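PDB 6YCA: uncharacterized N-acetyltransferase D2E76_00625 from Mycobacteroides abscessus, which probably transfers an acetyl group from acetyl-coenzyme A to amine substrates as an Eis-type GNAT enzyme, yet is unable to modify aminoglycosides. Local coordinates for residues T40-A45 / V99-V104. Sequence-based numbering, arbitrary orientation.
With ACO (acetyl coenzyme *a), chain G.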
loop_
_atom_site.group_PDB
_atom_site.type_symbol
_atom_site.label_atom_id
_atom_site.label_comp_id
_atom_site.label_asym_id
_atom_site.label_seq_id
_atom_site.Cartn_x
_atom_site.Cartn_y
_atom_site.Cartn_z
ATOM N N THR A 40 9.512 26.284 -26.077
ATOM C CA THR A 40 9.484 26.635 -24.661
ATOM C C THR A 40 8.071 26.967 -24.197
ATOM O O THR A 40 7.709 26.673 -23.052
ATOM C CB THR A 40 10.436 27.798 -24.391
ATOM O OG1 THR A 40 10.047 28.922 -25.191
ATOM C CG2 THR A 40 11.866 27.407 -24.740
ATOM N N VAL A 41 7.267 27.581 -25.070
ATOM C CA VAL A 41 5.884 27.893 -24.729
ATOM C C VAL A 41 5.069 26.617 -24.571
ATOM O O VAL A 41 4.282 26.481 -23.626
ATOM C CB VAL A 41 5.287 28.841 -25.787
ATOM C CG1 VAL A 41 3.775 28.816 -25.756
ATOM C CG2 VAL A 41 5.788 30.255 -25.566
ATOM N N PHE A 42 5.252 25.660 -25.480
ATOM C CA PHE A 42 4.532 24.396 -25.370
ATOM C C PHE A 42 4.964 23.614 -24.137
ATOM O O PHE A 42 4.122 23.057 -23.423
ATOM C CB PHE A 42 4.708 23.565 -26.642
ATOM C CG PHE A 42 4.207 22.150 -26.515
ATOM C CD1 PHE A 42 2.872 21.894 -26.255
ATOM C CD2 PHE A 42 5.071 21.076 -26.675
ATOM C CE1 PHE A 42 2.408 20.597 -26.142
ATOM C CE2 PHE A 42 4.614 19.776 -26.566
ATOM C CZ PHE A 42 3.281 19.536 -26.297
ATOM N N TRP A 43 6.272 23.554 -23.874
ATOM C CA TRP A 43 6.747 22.846 -22.691
ATOM C C TRP A 43 6.219 23.497 -21.422
ATOM O O TRP A 43 5.899 22.809 -20.444
ATOM C CB TRP A 43 8.274 22.800 -22.678
ATOM C CG TRP A 43 8.824 21.434 -22.942
ATOM C CD1 TRP A 43 9.299 20.547 -22.021
ATOM C CD2 TRP A 43 8.979 20.805 -24.224
ATOM N NE1 TRP A 43 9.727 19.398 -22.647
ATOM C CE2 TRP A 43 9.543 19.533 -23.998
ATOM C CE3 TRP A 43 8.692 21.193 -25.537
ATOM C CZ2 TRP A 43 9.824 18.645 -25.038
ATOM C CZ3 TRP A 43 8.974 20.311 -26.570
ATOM C CH2 TRP A 43 9.534 19.052 -26.313
ATOM N N ARG A 44 6.119 24.827 -21.422
ATOM C CA ARG A 44 5.609 25.538 -20.257
ATOM C C ARG A 44 4.136 25.212 -20.042
ATOM O O ARG A 44 3.687 25.049 -18.901
ATOM C CB ARG A 44 5.803 27.038 -20.468
ATOM C CG ARG A 44 6.105 27.859 -19.216
ATOM C CD ARG A 44 5.052 27.803 -18.140
ATOM N NE ARG A 44 5.491 28.552 -16.967
ATOM C CZ ARG A 44 4.943 28.444 -15.763
ATOM N NH1 ARG A 44 3.926 27.616 -15.565
ATOM N NH2 ARG A 44 5.411 29.168 -14.759
ATOM N N ALA A 45 3.366 25.124 -21.132
ATOM C CA ALA A 45 1.947 24.800 -21.019
ATOM C C ALA A 45 1.740 23.379 -20.505
ATOM O O ALA A 45 0.827 23.133 -19.710
ATOM C CB ALA A 45 1.254 25.005 -22.365
ATOM N N VAL A 99 -1.343 16.322 -35.477
ATOM C CA VAL A 99 -1.337 17.563 -34.710
ATOM C C VAL A 99 -0.692 17.324 -33.355
ATOM O O VAL A 99 -0.937 16.301 -32.701
ATOM C CB VAL A 99 -2.768 18.104 -34.563
ATOM C CG1 VAL A 99 -2.784 19.336 -33.682
ATOM C CG2 VAL A 99 -3.349 18.421 -35.931
ATOM N N THR A 100 0.136 18.272 -32.927
ATOM C CA THR A 100 0.805 18.191 -31.635
ATOM C C THR A 100 1.307 19.586 -31.276
ATOM O O THR A 100 1.057 20.560 -31.993
ATOM C CB THR A 100 1.936 17.155 -31.664
ATOM O OG1 THR A 100 2.488 17.007 -30.350
ATOM C CG2 THR A 100 3.032 17.600 -32.619
ATOM N N HIS A 101 2.007 19.678 -30.143
ATOM C CA HIS A 101 2.615 20.920 -29.669
ATOM C C HIS A 101 1.591 22.008 -29.348
ATOM O O HIS A 101 1.933 23.195 -29.323
ATOM C CB HIS A 101 3.693 21.435 -30.626
ATOM C CG HIS A 101 4.761 20.432 -30.918
ATOM N ND1 HIS A 101 5.449 20.401 -32.112
ATOM C CD2 HIS A 101 5.256 19.418 -30.171
ATOM C CE1 HIS A 101 6.323 19.411 -32.086
ATOM N NE2 HIS A 101 6.228 18.801 -30.919
ATOM N N ILE A 102 0.335 21.636 -29.115
ATOM C CA ILE A 102 -0.701 22.611 -28.793
ATOM C C ILE A 102 -0.531 23.047 -27.346
ATOM O O ILE A 102 -0.403 22.210 -26.446
ATOM C CB ILE A 102 -2.097 22.010 -29.018
ATOM C CG1 ILE A 102 -2.358 21.770 -30.505
ATOM C CG2 ILE A 102 -3.158 22.924 -28.440
ATOM C CD1 ILE A 102 -3.768 21.325 -30.800
ATOM N N GLY A 103 -0.537 24.358 -27.113
ATOM C CA GLY A 103 -0.411 24.876 -25.764
ATOM C C GLY A 103 -0.437 26.389 -25.689
ATOM O O GLY A 103 0.015 27.071 -26.614
ATOM N N VAL A 104 -0.992 26.928 -24.604
ATOM C CA VAL A 104 -1.029 28.365 -24.353
ATOM C C VAL A 104 -0.539 28.618 -22.931
ATOM O O VAL A 104 -0.882 27.868 -22.011
ATOM C CB VAL A 104 -2.456 28.921 -24.556
ATOM C CG1 VAL A 104 -2.516 30.407 -24.244
ATOM C CG2 VAL A 104 -2.928 28.657 -25.979
HETATM N N1A ACO G . -10.287 22.169 -19.543
HETATM C C2A ACO G . -11.577 22.476 -19.731
HETATM N N3A ACO G . -12.090 23.304 -20.648
HETATM C C4A ACO G . -11.239 23.923 -21.504
HETATM C C5A ACO G . -9.866 23.680 -21.404
HETATM C C6A ACO G . -9.376 22.747 -20.357
HETATM N N6A ACO G . -8.051 22.488 -20.232
HETATM N N7A ACO G . -9.240 24.401 -22.350
HETATM C C8A ACO G . -10.198 25.072 -23.027
HETATM N N9A ACO G . -11.406 24.798 -22.502
HETATM C C1B ACO G . -12.698 25.340 -23.005
HETATM C C2B ACO G . -12.851 26.810 -22.615
HETATM O O2B ACO G . -13.574 26.934 -21.390
HETATM C C3B ACO G . -13.737 27.279 -23.769
HETATM O O3B ACO G . -15.078 26.912 -23.475
HETATM P P3B ACO G . -16.279 27.946 -23.749
HETATM O O7A ACO G . -16.027 29.210 -22.961
HETATM O O8A ACO G . -16.346 28.241 -25.230
HETATM O O9A ACO G . -17.565 27.299 -23.291
HETATM C C4B ACO G . -13.270 26.441 -24.955
HETATM O O4B ACO G . -12.683 25.259 -24.427
HETATM C C5B ACO G . -12.266 27.173 -25.840
HETATM O O5B ACO G . -11.239 27.666 -24.990
HETATM P P1A ACO G . -10.013 28.545 -25.521
HETATM O O1A ACO G . -10.095 29.917 -24.895
HETATM O O2A ACO G . -10.093 28.616 -27.023
HETATM O O3A ACO G . -8.642 27.828 -25.100
HETATM P P2A ACO G . -7.329 28.338 -24.324
HETATM O O4A ACO G . -6.823 29.603 -24.980
HETATM O O5A ACO G . -7.665 28.591 -22.870
HETATM O O6A ACO G . -6.235 27.160 -24.415
HETATM C CBP ACO G . -5.450 24.950 -23.810
HETATM C CCP ACO G . -6.650 25.830 -24.103
HETATM C CDP ACO G . -4.450 25.041 -24.952
HETATM C CEP ACO G . -5.924 23.515 -23.645
HETATM C CAP ACO G . -4.841 25.487 -22.517
HETATM O OAP ACO G . -5.825 25.345 -21.482
HETATM C C9P ACO G . -3.571 24.786 -22.111
HETATM O O9P ACO G . -2.490 25.215 -22.484
HETATM N N8P ACO G . -3.705 23.718 -21.326
HETATM C C7P ACO G . -2.589 22.945 -20.810
HETATM C C6P ACO G . -1.714 22.336 -21.900
HETATM C C5P ACO G . -2.476 21.327 -22.723
HETATM O O5P ACO G . -3.301 20.590 -22.203
HETATM N N4P ACO G . -2.205 21.320 -24.023
HETATM C C3P ACO G . -2.837 20.371 -24.911
HETATM C C2P ACO G . -1.860 19.276 -25.317
HETATM S S1P ACO G . -2.669 18.156 -26.405
HETATM C C ACO G . -1.566 18.157 -27.661
HETATM O O ACO G . -0.409 18.465 -27.429
HETATM C CH3 ACO G . -2.013 17.782 -29.044
#
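Phe42 lays one face of its ring on the backbone of His101, and this meeting of an aromatic helix residue with a distorted strand is the heart of the contact. The CA of His101 stands 3.5 Å from the centroid of the Phe42 ring, only 8° off the normal, a CH-pi interaction aimed at the middle of the ring. With CG anti to the backbone N (chi1 169°), the phenyl group reaches from helix 32-46 to the strand. Its rim meets a different group: Ile102 O lies near the ring plane at the edge, 3.3 Å from Phe42 CE1. The imidazole of His101 crosses the phenyl side chain at about a right angle, its CD2 coming within 3.7 Å of Phe42 CE2, while the ring planes are inclined at 59°. One face of that imidazole lies against Thr100 CG2, and its edge is turned to Phe42. His101 lies in the left-handed helical region of backbone angles, a break in regular strand geometry consistent with the beta bulge that GNAT folds have in the fourth strand, beside the acetyl-coenzyme A site. Here Val104 N donates a straight hydrogen bond of 3.1 Å to O9P of the cofactor, and Ile102 O accepts a weak, bent one from N4P. The carbonyl oxygen Ile102 O thus serves both the pantetheine arm and the edge of Phe42. On the same ring, Phe42 CE1 comes within 3.8 Å of the acetyl oxygen (ACO O), obliquely to the ring. One turn further along the helix, Ala45 packs its methyl group on the strand backbone, with Ala45 CB 3.8 Å from Gly103 CA; Gly103, without a side chain, lies directly beneath it. Behind the strand, Ile102 and Val104 turn away from helix 32-46; Ile102 touches Leu114 and Val104 touches Ile113 of helix 113-127.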